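Local structure of N-alpha-acetyltransferase (Sulfolobus solfataricus P2, 4R3L) at residues I26-L31 with A93-Y98. The protein transfers the acetyl group of acetyl-CoA to the free N-terminal amino group of proteins, preferring substrates that begin with serine. Numbering follows the deposited sequence.
Sequences IKINRL and AVLEEY. With COA (coenzyme A), chain C.
I28 meets both A93 and L95, and its contacts there are apolar. Its two branches divide the work. CG2 faces A93, with I28 CG2 and A93 CB 4.0 Å apart. CG1 lies against L95, where I28 CG1 and L95 CD2 are 3.9 Å apart. The side chains of I28 and L95 cross at about a right angle. With chi1 of I28 at -66°, CG2 stands anti to the backbone N and meets A93, while CG1 lies beside that N and meets L95. V62 and Y65 of strand 61-72 also touch I28 and help bury it.

This is the GNAT fold: helix 22-32 packs on the central sheet over the end of strand 83-94. A93 and V94 also belong to the acetyl-CoA site. V94 N donates a hydrogen bond to O9P of coenzyme A at 2.8 Å, with an N-H...O angle of 155°. The CB of V94 points away from the helix, and its CG2 lies 3.8 Å from O6A of coenzyme A. A93 CB touches I28 and also lies 4.1 Å from C6P of coenzyme A. Y65 pairs with A93 through the backbone.

The outer side is looser. L95 is partly exposed, and its CD2 is 4.4 Å from L31 CD1. K27, on the exposed surface of the helix, brings its amine no closer than 4.3 Å, from K27 NZ to L95 CD1. That approach is a marginal contact between an amine and a methyl group.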
# COMPACT_ATOMS: atom_id res chain seq x y z
N ILE A 26 -10.05 -7.64 -6.05
CA ILE A 26 -10.16 -7.03 -7.36
C ILE A 26 -11.42 -6.17 -7.43
O ILE A 26 -11.37 -5.05 -7.93
CB ILE A 26 -10.19 -8.10 -8.49
CG1 ILE A 26 -8.83 -8.81 -8.56
CG2 ILE A 26 -10.54 -7.47 -9.83
CD1 ILE A 26 -8.76 -9.88 -9.66
N LYS A 27 -12.52 -6.68 -6.90
CA LYS A 27 -13.77 -5.93 -6.85
C LYS A 27 -13.58 -4.59 -6.16
O LYS A 27 -14.01 -3.55 -6.66
CB LYS A 27 -14.85 -6.73 -6.14
CG LYS A 27 -16.09 -5.90 -5.78
CD LYS A 27 -16.89 -6.53 -4.64
CE LYS A 27 -17.14 -5.53 -3.52
NZ LYS A 27 -18.11 -6.05 -2.51
N ILE A 28 -12.95 -4.62 -4.99
CA ILE A 28 -12.66 -3.41 -4.23
C ILE A 28 -11.80 -2.45 -5.04
O ILE A 28 -12.05 -1.24 -5.12
CB ILE A 28 -11.95 -3.75 -2.91
CG1 ILE A 28 -12.89 -4.54 -2.00
CG2 ILE A 28 -11.48 -2.47 -2.21
CD1 ILE A 28 -12.21 -5.14 -0.78
N ASN A 29 -10.77 -3.00 -5.66
CA ASN A 29 -9.86 -2.21 -6.47
C ASN A 29 -10.61 -1.53 -7.63
O ASN A 29 -10.43 -0.34 -7.88
CB ASN A 29 -8.73 -3.11 -6.97
CG ASN A 29 -7.83 -2.43 -7.97
OD1 ASN A 29 -7.92 -2.68 -9.17
ND2 ASN A 29 -6.92 -1.59 -7.48
N ARG A 30 -11.46 -2.31 -8.30
CA ARG A 30 -12.23 -1.79 -9.42
C ARG A 30 -13.15 -0.65 -8.99
O ARG A 30 -13.32 0.32 -9.72
CB ARG A 30 -13.05 -2.90 -10.08
CG ARG A 30 -12.22 -4.04 -10.68
CD ARG A 30 -11.15 -3.55 -11.66
NE ARG A 30 -10.57 -4.65 -12.43
CZ ARG A 30 -9.33 -5.13 -12.26
NH1 ARG A 30 -8.52 -4.61 -11.35
NH2 ARG A 30 -8.91 -6.14 -13.02
N LEU A 31 -13.70 -0.75 -7.79
CA LEU A 31 -14.64 0.25 -7.28
C LEU A 31 -13.98 1.51 -6.70
O LEU A 31 -14.60 2.57 -6.64
CB LEU A 31 -15.54 -0.36 -6.21
CG LEU A 31 -16.62 -1.33 -6.69
CD1 LEU A 31 -17.26 -2.03 -5.50
CD2 LEU A 31 -17.66 -0.59 -7.49
N ALA A 93 -6.73 0.07 -0.35
CA ALA A 93 -8.08 0.58 -0.53
C ALA A 93 -9.01 0.01 0.53
O ALA A 93 -8.80 -1.09 1.03
CB ALA A 93 -8.59 0.24 -1.93
N VAL A 94 -10.05 0.78 0.86
CA VAL A 94 -11.06 0.36 1.82
C VAL A 94 -12.43 0.72 1.25
O VAL A 94 -12.61 1.83 0.75
CB VAL A 94 -10.85 1.06 3.19
CG1 VAL A 94 -11.95 0.69 4.17
CG2 VAL A 94 -9.47 0.74 3.76
N LEU A 95 -13.39 -0.21 1.30
CA LEU A 95 -14.75 0.07 0.82
C LEU A 95 -15.31 1.31 1.53
O LEU A 95 -15.11 1.47 2.74
CB LEU A 95 -15.67 -1.13 1.03
CG LEU A 95 -15.49 -2.34 0.11
CD1 LEU A 95 -16.41 -3.49 0.48
CD2 LEU A 95 -15.70 -1.95 -1.35
N GLU A 96 -15.98 2.18 0.77
CA GLU A 96 -16.48 3.46 1.28
C GLU A 96 -17.27 3.34 2.58
O GLU A 96 -17.11 4.15 3.48
CB GLU A 96 -17.35 4.16 0.23
CG GLU A 96 -17.77 5.59 0.60
CD GLU A 96 -19.02 5.64 1.47
OE1 GLU A 96 -19.86 4.73 1.38
OE2 GLU A 96 -19.15 6.60 2.27
N GLU A 97 -18.13 2.33 2.65
CA GLU A 97 -19.01 2.16 3.81
C GLU A 97 -18.23 1.92 5.10
O GLU A 97 -18.73 2.18 6.19
CB GLU A 97 -19.99 1.00 3.56
CG GLU A 97 -20.98 1.26 2.42
CD GLU A 97 -20.43 0.92 1.04
OE1 GLU A 97 -19.25 0.52 0.92
OE2 GLU A 97 -21.18 1.07 0.05
N TYR A 98 -17.00 1.45 4.97
CA TYR A 98 -16.21 1.07 6.13
C TYR A 98 -15.04 2.00 6.40
O TYR A 98 -14.13 1.66 7.16
CB TYR A 98 -15.71 -0.36 5.96
CG TYR A 98 -16.84 -1.37 5.98
CD1 TYR A 98 -17.37 -1.81 7.18
CD2 TYR A 98 -17.40 -1.85 4.80
CE1 TYR A 98 -18.41 -2.72 7.22
CE2 TYR A 98 -18.45 -2.77 4.83
CZ TYR A 98 -18.95 -3.19 6.05
OH TYR A 98 -19.98 -4.10 6.12
N1A COA C . -10.47 13.39 5.16
C2A COA C . -9.54 13.81 6.05
N3A COA C . -8.76 12.93 6.68
C4A COA C . -8.89 11.59 6.45
C5A COA C . -9.83 11.13 5.54
C6A COA C . -10.64 12.07 4.89
N6A COA C . -11.64 11.63 3.93
N7A COA C . -9.73 9.74 5.51
C8A COA C . -8.75 9.38 6.38
N9A COA C . -8.22 10.48 6.95
C1B COA C . -7.16 10.54 7.96
C2B COA C . -7.72 10.94 9.27
O2B COA C . -6.77 11.60 10.03
C3B COA C . -8.01 9.67 9.90
O3B COA C . -8.14 9.86 11.25
P3B COA C . -9.57 10.03 11.87
O7A COA C . -9.52 9.81 13.38
O8A COA C . -10.48 9.03 11.27
O9A COA C . -10.08 11.41 11.58
C4B COA C . -6.80 8.90 9.55
O4B COA C . -6.56 9.25 8.21
C5B COA C . -7.03 7.45 9.61
O5B COA C . -7.86 6.98 8.59
P1A COA C . -8.38 5.50 8.43
O1A COA C . -9.74 5.33 9.05
O2A COA C . -7.39 4.57 9.00
O3A COA C . -8.51 5.36 6.85
P2A COA C . -9.64 4.60 6.07
O4A COA C . -10.94 5.39 6.01
O5A COA C . -9.84 3.23 6.64
O6A COA C . -9.12 4.43 4.56
CBP COA C . -8.25 5.32 2.45
CCP COA C . -8.36 5.44 4.00
CDP COA C . -7.50 6.50 1.91
CEP COA C . -7.50 4.02 2.15
CAP COA C . -9.68 5.27 1.95
OAP COA C . -10.33 6.54 1.96
C9P COA C . -9.83 4.74 0.53
O9P COA C . -9.89 3.51 0.31
N8P COA C . -9.94 5.63 -0.60
C7P COA C . -10.09 5.17 -1.98
C6P COA C . -8.87 4.34 -2.48
C5P COA C . -7.55 5.07 -2.28
O5P COA C . -7.46 6.27 -2.64
N4P COA C . -6.42 4.37 -1.66
C3P COA C . -5.16 5.06 -1.46
C2P COA C . -4.34 5.45 -2.68
S1P COA C . -2.65 5.89 -2.46